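Local coordinates for beta-N-acetylglucosaminidase-like protein Glycoside hydrolase family 20 (Flavobacterium johnsoniae, PDB 6YHH) that probably hydrolyses terminal N-acetylhexosamine residues from chitin-derived oligosaccharides, as a family 20 beta-N-acetylglucosaminidase of bacterial chitin metabolism, at residues A[148-153]-A[447-452]; A[156-161]-A[455-460]; A[380-385]-A[406-411]; A[418-423]-A[465-470]. All blocks are in the same frame, centred on the assembly; numbering follows the deposited sequence. Where two conformers were deposited one is given.

Overall arrangement
All four contacts lie in the catalytic TIM barrel of the chain. Contact 1 joins the first barrel strand to the last, and contact 3 pairs 380-385 with 406-411, next to 443-450 in the same sheet; their centres are about 13 Å apart and Ser409 OG bonds to Glu447 O. Both reach the pocket: side chains of Trp451 and Trp383 lie about 7 and 4 Å from that of Glu317, the predicted proton donor, and about 3 and 4 Å from a bound Tris molecule. Contact 2, its centre about 12 Å from that of contact 1, continues the same two strands into their loops. Contact 4, its centre about 17 Å from that of contact 3, meets it where His423 ND1 bonds to Gly411 O.

Contact 1 of 4, residues A[148-153]-A[447-452]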
loop_
_atom_site.group_PDB
_atom_site.type_symbol
_atom_site.label_atom_id
_atom_site.label_comp_id
_atom_site.label_asym_id
_atom_site.label_seq_id
_atom_site.Cartn_x
_atom_site.Cartn_y
_atom_site.Cartn_z
ATOM N N GLY A 148 -11.218 -11.938 -17.397
ATOM C CA GLY A 148 -10.686 -10.592 -17.274
ATOM C C GLY A 148 -11.181 -9.703 -16.128
ATOM O O GLY A 148 -12.272 -9.917 -15.546
ATOM N N LEU A 149 -10.330 -8.763 -15.795
ATOM C CA LEU A 149 -10.710 -7.577 -14.987
ATOM C C LEU A 149 -10.391 -6.344 -15.825
ATOM O O LEU A 149 -9.267 -6.232 -16.309
ATOM C CB LEU A 149 -9.879 -7.445 -13.667
ATOM C CG LEU A 149 -10.165 -6.238 -12.775
ATOM C CD1 LEU A 149 -11.555 -6.187 -12.187
ATOM C CD2 LEU A 149 -9.104 -6.188 -11.647
ATOM N N MET A 150 -11.356 -5.422 -15.879
ATOM C CA MET A 150 -11.165 -4.087 -16.415
ATOM C C MET A 150 -10.872 -3.128 -15.259
ATOM O O MET A 150 -11.638 -3.071 -14.317
ATOM C CB MET A 150 -12.349 -3.590 -17.184
ATOM C CG MET A 150 -12.019 -2.323 -17.948
ATOM S SD MET A 150 -13.456 -1.316 -18.311
ATOM C CE MET A 150 -13.578 -0.705 -16.623
ATOM N N LEU A 151 -9.807 -2.357 -15.372
ATOM C CA LEU A 151 -9.505 -1.250 -14.400
ATOM C C LEU A 151 -9.679 0.111 -15.062
ATOM O O LEU A 151 -9.087 0.363 -16.135
ATOM C CB LEU A 151 -8.079 -1.361 -13.888
ATOM C CG LEU A 151 -7.567 -0.326 -12.853
ATOM C CD1 LEU A 151 -6.493 -0.948 -11.914
ATOM C CD2 LEU A 151 -7.006 0.901 -13.524
ATOM N N ASP A 152 -10.588 0.905 -14.525
ATOM C CA ASP A 152 -10.839 2.324 -14.988
ATOM C C ASP A 152 -9.819 3.216 -14.341
ATOM O O ASP A 152 -9.840 3.458 -13.104
ATOM C CB ASP A 152 -12.256 2.683 -14.602
ATOM C CG ASP A 152 -12.657 4.099 -14.868
ATOM O OD1 ASP A 152 -11.849 4.947 -15.376
ATOM O OD2 ASP A 152 -13.825 4.414 -14.503
ATOM N N ALA A 153 -8.843 3.663 -15.137
ATOM C CA ALA A 153 -7.828 4.560 -14.606
ATOM C C ALA A 153 -8.170 6.051 -14.849
ATOM O O ALA A 153 -7.421 6.949 -14.455
ATOM C CB ALA A 153 -6.483 4.232 -15.241
ATOM N N GLU A 447 -15.612 -10.601 -18.242
ATOM C CA GLU A 447 -14.781 -9.673 -17.562
ATOM C C GLU A 447 -15.515 -8.850 -16.510
ATOM O O GLU A 447 -16.531 -8.225 -16.823
ATOM C CB GLU A 447 -14.195 -8.819 -18.642
ATOM C CG GLU A 447 -13.287 -7.776 -18.241
ATOM C CD GLU A 447 -12.730 -7.078 -19.518
ATOM O OE1 GLU A 447 -13.090 -5.903 -19.713
ATOM O OE2 GLU A 447 -11.934 -7.685 -20.299
ATOM N N ALA A 448 -14.939 -8.831 -15.324
ATOM C CA ALA A 448 -15.411 -7.927 -14.226
ATOM C C ALA A 448 -14.960 -6.527 -14.597
ATOM O O ALA A 448 -13.785 -6.354 -15.038
ATOM C CB ALA A 448 -14.830 -8.350 -12.901
ATOM N N THR A 449 -15.836 -5.541 -14.429
ATOM C CA THR A 449 -15.492 -4.169 -14.776
ATOM C C THR A 449 -15.470 -3.272 -13.556
ATOM O O THR A 449 -16.504 -2.948 -13.000
ATOM C CB THR A 449 -16.444 -3.520 -15.792
ATOM O OG1 THR A 449 -17.809 -3.523 -15.275
ATOM C CG2 THR A 449 -16.402 -4.242 -17.115
ATOM N N MET A 450 -14.289 -2.847 -13.139
ATOM C CA MET A 450 -14.151 -1.899 -12.032
ATOM C C MET A 450 -14.042 -0.463 -12.487
ATOM O O MET A 450 -12.936 0.097 -12.661
ATOM C CB MET A 450 -12.984 -2.205 -11.111
ATOM C CG MET A 450 -13.048 -1.351 -9.826
ATOM S SD MET A 450 -14.560 -1.610 -8.878
ATOM C CE MET A 450 -14.581 -0.059 -7.967
ATOM N N TRP A 451 -15.199 0.111 -12.761
ATOM C CA TRP A 451 -15.387 1.539 -12.983
ATOM C C TRP A 451 -15.062 2.303 -11.674
ATOM O O TRP A 451 -15.388 1.828 -10.587
ATOM C CB TRP A 451 -16.747 1.854 -13.467
ATOM C CG TRP A 451 -17.146 1.096 -14.684
ATOM C CD1 TRP A 451 -17.915 -0.025 -14.738
ATOM C CD2 TRP A 451 -16.608 1.263 -15.997
ATOM N NE1 TRP A 451 -17.971 -0.519 -16.040
ATOM C CE2 TRP A 451 -17.130 0.228 -16.805
ATOM C CE3 TRP A 451 -15.731 2.158 -16.548
ATOM C CZ2 TRP A 451 -16.895 0.168 -18.183
ATOM C CZ3 TRP A 451 -15.492 2.108 -17.902
ATOM C CH2 TRP A 451 -16.043 1.131 -18.704
ATOM N N THR A 452 -14.370 3.448 -11.792
ATOM C CA THR A 452 -13.815 4.109 -10.587
ATOM C C THR A 452 -14.353 5.478 -10.226
ATOM O O THR A 452 -13.715 6.175 -9.426
ATOM C CB THR A 452 -12.289 4.094 -10.633
ATOM O OG1 THR A 452 -11.800 4.784 -11.804
ATOM C CG2 THR A 452 -11.726 2.728 -10.582
#
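Gly148 to Asp152 and Glu447 to Met450 run in parallel, and their backbones alternate as donor and acceptor in four rungs: Ala448 N to Gly148 O, Met150 N to Ala448 O, Met450 N to Met150 O and Asp152 N to Met450 O. The second is the shortest, 2.7 Å from Met150 N to Ala448 O, and nearly straight at 170°. Past the last rung the bonds involve side chains. Thr452 OG1 donates to Asp152 O at 2.7 Å, while Thr452 N meets Asp152 OD2 at 2.9 Å from above the carboxylate plane; that carboxylate also forms a salt bridge with Arg155. The Met150 chain runs extended to SD and then bends (chi3 76°), which lays CE over one face of the Trp451 indole, 3.4 Å from the six-membered ring centroid. SD stands over the same ring at 3.9 Å from that centroid, a Met-aromatic contact, and Asp152 OD2 lies at the ring edge. Apolar packing occupies the opposite side of the sheet, with Leu149 CD1 4.0 Å from Ala448 CB. Glu447 OE1 touches Met150 CB but is bonded to His179. This pairing of first and last strands closes the TIM barrel, with Trp451 beside the Tris-occupied pocket.

Contact 2 of 4, residues A[156-161]-A[455-460]; sequences HFQPVD and ATPETF
The imidazole of His156 has the Ala455 peptide over one face, with Ala455 C 3.9 Å above the ring plane and offset toward the rim. Thr456 CG2 lies alongside at 3.8 Å from His156 CD2, the two side chains pointing the same way, and ND1 is bonded to Thr452 O. Near the Phe460 ring sits the Gln158 amide, its plane turned 32° from the ring and its CD 3.6 Å from Phe460 CD1. A bend in the Gln158 chain (chi2 -66°) folds the amide back, where NE2 donates to His156 O at 2.9 Å and weakly to Ala455 O across the contact. Gln158 OE1 is buried against Pro457 CA without a polar partner in the model. These loops follow the first and last strands of the TIM barrel, and 156-161 leads into helix 160-172 with Pro159 as N-cap residue. An alanine in place of Gln158 is likely to open a gap beside Phe460 and leave Ala455 O without its weak amide donor. Pro159 CD packs on Pro457 CG at 3.6 Å, the two rings crossing at about a right angle. Within 455-460, Thr456 OG1 accepts from Thr459 N at 3.1 Å, an ST motif that shapes the turn before helix 460-464.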
loop_
_atom_site.group_PDB
_atom_site.type_symbol
_atom_site.label_atom_id
_atom_site.label_comp_id
_atom_site.label_asym_id
_atom_site.label_seq_id
_atom_site.Cartn_x
_atom_site.Cartn_y
_atom_site.Cartn_z
ATOM N N HIS A 156 -10.985 7.764 -11.317
ATOM C CA HIS A 156 -9.912 7.903 -10.350
ATOM C C HIS A 156 -8.689 7.170 -10.845
ATOM O O HIS A 156 -8.714 5.990 -11.083
ATOM C CB HIS A 156 -10.221 7.329 -8.951
ATOM C CG HIS A 156 -11.105 8.208 -8.115
ATOM N ND1 HIS A 156 -12.474 8.208 -8.244
ATOM C CD2 HIS A 156 -10.815 9.155 -7.191
ATOM C CE1 HIS A 156 -12.994 9.086 -7.398
ATOM N NE2 HIS A 156 -12.019 9.666 -6.747
ATOM N N PHE A 157 -7.623 7.940 -11.000
ATOM C CA PHE A 157 -6.350 7.407 -11.417
ATOM C C PHE A 157 -5.926 6.371 -10.399
ATOM O O PHE A 157 -6.007 6.601 -9.147
ATOM C CB PHE A 157 -5.322 8.495 -11.627
ATOM C CG PHE A 157 -3.951 7.989 -11.995
ATOM C CD1 PHE A 157 -3.741 7.469 -13.278
ATOM C CD2 PHE A 157 -2.861 8.071 -11.117
ATOM C CE1 PHE A 157 -2.537 6.958 -13.665
ATOM C CE2 PHE A 157 -1.629 7.559 -11.522
ATOM C CZ PHE A 157 -1.452 7.055 -12.822
ATOM N N GLN A 158 -5.418 5.263 -10.913
ATOM C CA GLN A 158 -4.907 4.183 -10.075
ATOM C C GLN A 158 -3.399 4.031 -10.343
ATOM O O GLN A 158 -2.984 3.554 -11.420
ATOM C CB GLN A 158 -5.605 2.893 -10.347
ATOM C CG GLN A 158 -7.126 2.978 -10.296
ATOM C CD GLN A 158 -7.632 3.288 -8.898
ATOM O OE1 GLN A 158 -7.084 2.872 -7.922
ATOM N NE2 GLN A 158 -8.685 4.068 -8.857
ATOM N N PRO A 159 -2.586 4.409 -9.369
ATOM C CA PRO A 159 -1.121 4.396 -9.587
ATOM C C PRO A 159 -0.560 2.972 -9.877
ATOM O O PRO A 159 -1.210 1.945 -9.678
ATOM C CB PRO A 159 -0.567 4.919 -8.263
ATOM C CG PRO A 159 -1.591 5.857 -7.814
ATOM C CD PRO A 159 -2.876 5.028 -8.071
ATOM N N VAL A 160 0.697 2.997 -10.348
ATOM C CA VAL A 160 1.403 1.777 -10.701
ATOM C C VAL A 160 1.268 0.728 -9.642
ATOM O O VAL A 160 1.059 -0.470 -9.975
ATOM C CB VAL A 160 2.870 2.098 -11.006
ATOM C CG1 VAL A 160 3.700 0.839 -11.014
ATOM C CG2 VAL A 160 2.978 2.902 -12.277
ATOM N N ASP A 161 1.388 1.080 -8.343
ATOM C CA ASP A 161 1.316 0.048 -7.301
ATOM C C ASP A 161 -0.028 -0.699 -7.273
ATOM O O ASP A 161 -0.093 -1.896 -6.968
ATOM C CB ASP A 161 1.663 0.576 -5.896
ATOM C CG ASP A 161 0.739 1.689 -5.424
ATOM O OD1 ASP A 161 0.621 2.662 -6.079
ATOM O OD2 ASP A 161 0.203 1.546 -4.326
ATOM N N ALA A 455 -14.322 4.950 -6.372
ATOM C CA ALA A 455 -13.218 4.186 -5.765
ATOM C C ALA A 455 -11.912 4.906 -5.984
ATOM O O ALA A 455 -11.458 5.055 -7.101
ATOM C CB ALA A 455 -13.172 2.808 -6.309
ATOM N N THR A 456 -11.259 5.215 -4.892
ATOM C CA THR A 456 -9.910 5.814 -4.914
ATOM C C THR A 456 -8.903 4.708 -4.915
ATOM O O THR A 456 -9.250 3.552 -4.719
ATOM C CB THR A 456 -9.714 6.635 -3.640
ATOM O OG1 THR A 456 -9.931 5.754 -2.512
ATOM C CG2 THR A 456 -10.718 7.811 -3.586
ATOM N N PRO A 457 -7.633 5.050 -5.069
ATOM C CA PRO A 457 -6.615 3.978 -4.886
ATOM C C PRO A 457 -6.682 3.318 -3.542
ATOM O O PRO A 457 -6.285 2.155 -3.420
ATOM C CB PRO A 457 -5.292 4.743 -5.006
ATOM C CG PRO A 457 -5.677 5.849 -5.920
ATOM C CD PRO A 457 -7.044 6.302 -5.581
ATOM N N GLU A 458 -7.176 4.043 -2.543
ATOM C CA GLU A 458 -7.346 3.476 -1.187
ATOM C C GLU A 458 -8.454 2.471 -1.090
ATOM O O GLU A 458 -8.364 1.438 -0.387
ATOM C CB GLU A 458 -7.478 4.587 -0.126
ATOM C CG GLU A 458 -6.198 5.461 -0.052
ATOM C CD GLU A 458 -6.006 6.486 -1.120
ATOM O OE1 GLU A 458 -6.966 6.912 -1.789
ATOM O OE2 GLU A 458 -4.772 6.686 -1.397
ATOM N N THR A 459 -9.574 2.739 -1.731
ATOM C CA THR A 459 -10.727 1.877 -1.592
ATOM C C THR A 459 -10.927 0.861 -2.766
ATOM O O THR A 459 -11.768 -0.019 -2.642
ATOM C CB THR A 459 -12.082 2.605 -1.405
ATOM O OG1 THR A 459 -12.358 3.412 -2.549
ATOM C CG2 THR A 459 -12.011 3.526 -0.237
ATOM N N PHE A 460 -10.122 0.992 -3.814
ATOM C CA PHE A 460 -10.184 0.166 -5.032
ATOM C C PHE A 460 -10.255 -1.333 -4.709
ATOM O O PHE A 460 -11.211 -2.033 -5.084
ATOM C CB PHE A 460 -8.948 0.405 -5.894
ATOM C CG PHE A 460 -9.010 -0.298 -7.211
ATOM C CD1 PHE A 460 -9.633 0.315 -8.282
ATOM C CD2 PHE A 460 -8.408 -1.530 -7.416
ATOM C CE1 PHE A 460 -9.772 -0.279 -9.504
ATOM C CE2 PHE A 460 -8.506 -2.167 -8.629
ATOM C CZ PHE A 460 -9.147 -1.540 -9.709
#

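Contact 3 of 4, residues A[380-385]-A[406-411]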
loop_
_atom_site.group_PDB
_atom_site.type_symbol
_atom_site.label_atom_id
_atom_site.label_comp_id
_atom_site.label_asym_id
_atom_site.label_seq_id
_atom_site.Cartn_x
_atom_site.Cartn_y
_atom_site.Cartn_z
ATOM N N VAL A 380 -16.934 -8.060 -29.886
ATOM C CA VAL A 380 -18.054 -7.284 -29.370
ATOM C C VAL A 380 -18.047 -7.451 -27.849
ATOM O O VAL A 380 -18.046 -8.594 -27.375
ATOM C CB VAL A 380 -19.393 -7.755 -29.971
ATOM C CG1 VAL A 380 -20.629 -7.111 -29.283
ATOM C CG2 VAL A 380 -19.401 -7.366 -31.417
ATOM N N HIS A 381 -18.082 -6.336 -27.113
ATOM C CA HIS A 381 -18.053 -6.382 -25.670
ATOM C C HIS A 381 -19.471 -6.104 -25.160
ATOM O O HIS A 381 -19.950 -4.979 -25.179
ATOM C CB HIS A 381 -17.006 -5.380 -25.165
ATOM C CG HIS A 381 -16.547 -5.643 -23.779
ATOM N ND1 HIS A 381 -15.446 -5.011 -23.268
ATOM C CD2 HIS A 381 -17.031 -6.452 -22.789
ATOM C CE1 HIS A 381 -15.237 -5.423 -22.031
ATOM N NE2 HIS A 381 -16.195 -6.275 -21.693
ATOM N N SER A 382 -20.149 -7.178 -24.728
ATOM C CA SER A 382 -21.511 -7.129 -24.286
ATOM C C SER A 382 -21.616 -6.647 -22.840
ATOM O O SER A 382 -21.166 -7.343 -21.918
ATOM C CB SER A 382 -22.123 -8.542 -24.403
ATOM O OG SER A 382 -23.472 -8.577 -23.950
ATOM N N TRP A 383 -22.298 -5.522 -22.650
ATOM C CA TRP A 383 -22.388 -4.854 -21.351
ATOM C C TRP A 383 -23.761 -4.378 -20.906
ATOM O O TRP A 383 -23.984 -4.228 -19.643
ATOM C CB TRP A 383 -21.418 -3.690 -21.297
ATOM C CG TRP A 383 -21.869 -2.459 -22.016
ATOM C CD1 TRP A 383 -21.643 -2.161 -23.297
ATOM C CD2 TRP A 383 -22.528 -1.307 -21.445
ATOM N NE1 TRP A 383 -22.132 -0.908 -23.621
ATOM C CE2 TRP A 383 -22.676 -0.348 -22.497
ATOM C CE3 TRP A 383 -23.040 -0.997 -20.178
ATOM C CZ2 TRP A 383 -23.301 0.876 -22.301
ATOM C CZ3 TRP A 383 -23.618 0.238 -19.983
ATOM C CH2 TRP A 383 -23.794 1.140 -21.053
ATOM N N ARG A 384 -24.701 -4.236 -21.837
ATOM C CA ARG A 384 -26.026 -3.709 -21.504
ATOM C C ARG A 384 -26.989 -4.776 -21.092
ATOM O O ARG A 384 -26.970 -5.891 -21.602
ATOM C CB ARG A 384 -26.514 -2.861 -22.670
ATOM C CG ARG A 384 -25.594 -1.702 -22.968
ATOM C CD ARG A 384 -25.985 -0.967 -24.205
ATOM N NE ARG A 384 -27.235 -0.365 -23.987
ATOM C CZ ARG A 384 -28.073 -0.209 -24.991
ATOM N NH1 ARG A 384 -27.727 -0.677 -26.212
ATOM N NH2 ARG A 384 -29.236 0.382 -24.763
ATOM N N GLY A 385 -27.883 -4.405 -20.198
ATOM C CA GLY A 385 -28.832 -5.322 -19.611
ATOM C C GLY A 385 -29.960 -4.516 -18.975
ATOM O O GLY A 385 -30.290 -3.429 -19.428
ATOM N N THR A 406 -17.380 -12.612 -28.818
ATOM C CA THR A 406 -17.961 -11.740 -27.780
ATOM C C THR A 406 -17.356 -12.014 -26.403
ATOM O O THR A 406 -17.041 -13.118 -26.104
ATOM C CB THR A 406 -19.493 -11.917 -27.762
ATOM O OG1 THR A 406 -20.019 -11.531 -29.064
ATOM C CG2 THR A 406 -20.159 -11.011 -26.851
ATOM N N VAL A 407 -17.327 -10.976 -25.576
ATOM C CA VAL A 407 -16.950 -11.075 -24.165
ATOM C C VAL A 407 -18.075 -10.470 -23.367
ATOM O O VAL A 407 -18.580 -9.402 -23.727
ATOM C CB VAL A 407 -15.636 -10.231 -23.899
ATOM C CG1 VAL A 407 -15.299 -10.186 -22.406
ATOM C CG2 VAL A 407 -14.453 -10.827 -24.641
ATOM N N LEU A 408 -18.491 -11.162 -22.294
ATOM C CA LEU A 408 -19.581 -10.727 -21.449
ATOM C C LEU A 408 -19.021 -9.928 -20.255
ATOM O O LEU A 408 -18.231 -10.426 -19.436
ATOM C CB LEU A 408 -20.390 -11.876 -20.954
ATOM C CG LEU A 408 -21.639 -11.439 -20.213
ATOM C CD1 LEU A 408 -22.614 -10.642 -21.060
ATOM C CD2 LEU A 408 -22.403 -12.527 -19.449
ATOM N N SER A 409 -19.440 -8.673 -20.144
ATOM C CA SER A 409 -19.315 -7.896 -18.879
ATOM C C SER A 409 -20.632 -7.566 -18.175
ATOM O O SER A 409 -20.603 -7.344 -16.949
ATOM C CB SER A 409 -18.438 -6.621 -19.024
ATOM O OG SER A 409 -17.093 -7.036 -19.177
ATOM N N ASN A 410 -21.745 -7.536 -18.895
ATOM C CA ASN A 410 -23.033 -7.373 -18.243
ATOM C C ASN A 410 -23.187 -8.417 -17.123
ATOM O O ASN A 410 -22.860 -9.606 -17.364
ATOM C CB ASN A 410 -24.194 -7.626 -19.230
ATOM C CG ASN A 410 -25.539 -7.321 -18.595
ATOM O OD1 ASN A 410 -26.293 -8.237 -18.186
ATOM N ND2 ASN A 410 -25.741 -6.026 -18.306
ATOM N N GLY A 411 -23.612 -7.969 -15.942
ATOM C CA GLY A 411 -23.768 -8.831 -14.759
ATOM C C GLY A 411 -22.502 -9.035 -13.941
ATOM O O GLY A 411 -22.513 -9.721 -12.916
#
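Ser382 O and Asn410 draw the two strand ends together. Ser382 O accepts from both Ser409 N, at 2.8 Å, and Asn410 N, at 3.1 Å, gripping the chain where 406-411 leaves the sheet. Beyond it the Asn410 amide reaches across, its CG anti to the backbone nitrogen (chi1 -174°), and ND2 donates to Trp383 O at 2.8 Å. The bond is nearly straight at 168°; the carbonyl oxygen lies in the amide plane, whereas ND2 stands above the carbonyl plane. A leucine here would probably leave Trp383 O without this donor and set the turn after Ser382 freer to shift. On the side of the sheet that carries Val407, His381 NE2 donates to Ser409 OG at 2.8 Å, only slightly tilted from the imidazole plane, and the Val407 CG1 methyl rests near the same ring.

Farther back, the strands pair in parallel through Val407 N to Val380 O and Ser382 N to Val407 O. Thr406 CG2 lies 4.0 Å from Ser382 CB on the side facing helix 394-401, and Leu408 CD1 packs against Ser382 OG, which is bonded to Ser395. A second shell positions the first: His312 binds His381 ND1, Trp366 stacks on the imidazole, and Ser409 OG bonds to Glu447 O. Glu368 holds Trp383 NE1. The two strands and helix 394-401 form a beta-alpha-beta unit of the TIM barrel; Trp383, just past the C-terminal end of strand 379-382, lies in the pocket beside Glu317, the predicted proton donor.

Contact 4 of 4, residues A[418-423]-A[465-470]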
loop_
_atom_site.group_PDB
_atom_site.type_symbol
_atom_site.label_atom_id
_atom_site.label_comp_id
_atom_site.label_asym_id
_atom_site.label_seq_id
_atom_site.Cartn_x
_atom_site.Cartn_y
_atom_site.Cartn_z
ATOM N N TYR A 418 -23.322 -4.618 -5.944
ATOM C CA TYR A 418 -24.316 -5.751 -5.812
ATOM C C TYR A 418 -23.746 -6.916 -5.022
ATOM O O TYR A 418 -22.541 -7.126 -4.892
ATOM C CB TYR A 418 -24.727 -6.194 -7.215
ATOM C CG TYR A 418 -25.351 -5.175 -8.141
ATOM C CD1 TYR A 418 -26.300 -4.304 -7.717
ATOM C CD2 TYR A 418 -25.031 -5.154 -9.493
ATOM C CE1 TYR A 418 -26.922 -3.425 -8.549
ATOM C CE2 TYR A 418 -25.646 -4.277 -10.358
ATOM C CZ TYR A 418 -26.578 -3.409 -9.897
ATOM O OH TYR A 418 -27.231 -2.527 -10.762
ATOM N N PRO A 419 -24.658 -7.750 -4.477
ATOM C CA PRO A 419 -24.204 -8.934 -3.746
ATOM C C PRO A 419 -23.411 -9.897 -4.617
ATOM O O PRO A 419 -23.697 -10.005 -5.842
ATOM C CB PRO A 419 -25.522 -9.590 -3.304
ATOM C CG PRO A 419 -26.553 -8.535 -3.470
ATOM C CD PRO A 419 -26.106 -7.642 -4.614
ATOM N N VAL A 420 -22.469 -10.603 -3.992
ATOM C CA VAL A 420 -21.602 -11.534 -4.695
ATOM C C VAL A 420 -22.406 -12.561 -5.516
ATOM O O VAL A 420 -22.008 -12.922 -6.605
ATOM C CB VAL A 420 -20.541 -12.160 -3.820
ATOM C CG1 VAL A 420 -21.200 -13.145 -2.782
ATOM C CG2 VAL A 420 -19.485 -12.878 -4.603
ATOM N N ALA A 421 -23.521 -13.068 -4.977
ATOM C CA ALA A 421 -24.240 -14.101 -5.729
ATOM C C ALA A 421 -24.768 -13.638 -7.061
ATOM O O ALA A 421 -24.819 -14.433 -7.966
ATOM C CB ALA A 421 -25.390 -14.624 -4.884
ATOM N N SER A 422 -25.099 -12.342 -7.216
ATOM C CA SER A 422 -25.533 -11.858 -8.524
ATOM C C SER A 422 -24.401 -11.991 -9.561
ATOM O O SER A 422 -24.678 -12.322 -10.711
ATOM C CB SER A 422 -25.999 -10.405 -8.486
ATOM O OG SER A 422 -24.885 -9.581 -8.261
ATOM N N HIS A 423 -23.155 -11.784 -9.162
ATOM C CA HIS A 423 -22.040 -11.976 -10.051
ATOM C C HIS A 423 -21.644 -13.462 -10.269
ATOM O O HIS A 423 -21.332 -13.861 -11.381
ATOM C CB HIS A 423 -20.827 -11.138 -9.536
ATOM C CG HIS A 423 -21.147 -9.717 -9.388
ATOM N ND1 HIS A 423 -21.624 -8.955 -10.425
ATOM C CD2 HIS A 423 -20.963 -8.870 -8.346
ATOM C CE1 HIS A 423 -21.799 -7.715 -10.001
ATOM N NE2 HIS A 423 -21.413 -7.645 -8.749
ATOM N N TRP A 465 -12.258 -6.940 -4.591
ATOM C CA TRP A 465 -12.010 -8.215 -3.853
ATOM C C TRP A 465 -12.796 -8.221 -2.584
ATOM O O TRP A 465 -12.848 -7.191 -1.870
ATOM C CB TRP A 465 -10.509 -8.351 -3.552
ATOM C CG TRP A 465 -9.662 -8.201 -4.821
ATOM C CD1 TRP A 465 -8.898 -7.099 -5.219
ATOM C CD2 TRP A 465 -9.547 -9.161 -5.892
ATOM N NE1 TRP A 465 -8.361 -7.344 -6.471
ATOM C CE2 TRP A 465 -8.740 -8.600 -6.891
ATOM C CE3 TRP A 465 -10.126 -10.453 -6.124
ATOM C CZ2 TRP A 465 -8.483 -9.245 -8.082
ATOM C CZ3 TRP A 465 -9.829 -11.112 -7.298
ATOM C CH2 TRP A 465 -9.017 -10.480 -8.296
ATOM N N PRO A 466 -13.404 -9.377 -2.206
ATOM C CA PRO A 466 -13.201 -10.654 -2.845
ATOM C C PRO A 466 -14.219 -11.027 -3.909
ATOM O O PRO A 466 -14.163 -12.158 -4.446
ATOM C CB PRO A 466 -13.318 -11.635 -1.684
ATOM C CG PRO A 466 -14.401 -10.987 -0.846
ATOM C CD PRO A 466 -14.119 -9.496 -0.944
ATOM N N ARG A 467 -15.128 -10.164 -4.296
ATOM C CA ARG A 467 -16.124 -10.539 -5.275
ATOM C C ARG A 467 -15.568 -10.988 -6.612
ATOM O O ARG A 467 -16.155 -11.901 -7.255
ATOM C CB ARG A 467 -17.238 -9.497 -5.469
ATOM C CG ARG A 467 -18.122 -9.272 -4.227
ATOM C CD ARG A 467 -19.208 -8.196 -4.304
ATOM N NE ARG A 467 -18.503 -6.906 -4.451
ATOM C CZ ARG A 467 -18.874 -5.920 -5.222
ATOM N NH1 ARG A 467 -20.043 -5.914 -5.813
ATOM N NH2 ARG A 467 -18.030 -4.907 -5.399
ATOM N N THR A 468 -14.487 -10.384 -7.090
ATOM C CA THR A 468 -13.910 -10.787 -8.346
ATOM C C THR A 468 -13.332 -12.225 -8.304
ATOM O O THR A 468 -13.192 -12.857 -9.329
ATOM C CB THR A 468 -12.915 -9.736 -8.818
ATOM O OG1 THR A 468 -13.683 -8.508 -8.924
ATOM C CG2 THR A 468 -12.287 -10.109 -10.140
ATOM N N ALA A 469 -13.049 -12.707 -7.093
ATOM C CA ALA A 469 -12.583 -14.113 -6.924
ATOM C C ALA A 469 -13.684 -15.091 -7.235
ATOM O O ALA A 469 -13.433 -16.116 -7.869
ATOM C CB ALA A 469 -11.919 -14.334 -5.589
ATOM N N ALA A 470 -14.937 -14.754 -6.872
ATOM C CA ALA A 470 -16.093 -15.554 -7.266
ATOM C C ALA A 470 -16.334 -15.500 -8.782
ATOM O O ALA A 470 -16.642 -16.490 -9.400
ATOM C CB ALA A 470 -17.313 -15.144 -6.465
HETATM O O HOH W 1 -21.628 -4.978 -8.093
#
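Arg467 NH1 meets Tyr418 O and a water, each at 2.9 Å. Its bond to Tyr418 O lies in the carbonyl plane on a lone pair, though the oxygen is tilted 23° from the guanidinium plane. This is a helix-helix junction in the TIM-barrel domain, between 420-424 and 467-476, with the arginine in the first turn of the second and Pro466 as its N-cap residue. Arg467 reaches across by a bend at chi3 (-65°), which turns the guanidinium toward the Tyr418 backbone, while NH2 is bonded to the carbonyls of Arg463 and Ile414. Together these bonds fix the rotation of the buried group. The water also accepts from Tyr418 N, and it lies in plane at the edge of the His423 imidazole, 2.8 Å from NE2; ND1 of that ring is bonded to Gly411 O. Ring and guanidinium planes are 60° apart. Next to the polar cluster, the aliphatic part of Arg467 slides past Val420 in the opposite direction, Arg467 CG lying 3.8 Å from Val420 CB. Val420 CG2, anti to its own backbone nitrogen, also touches Ala470 CB, one turn further along the second helix, at 3.6 Å.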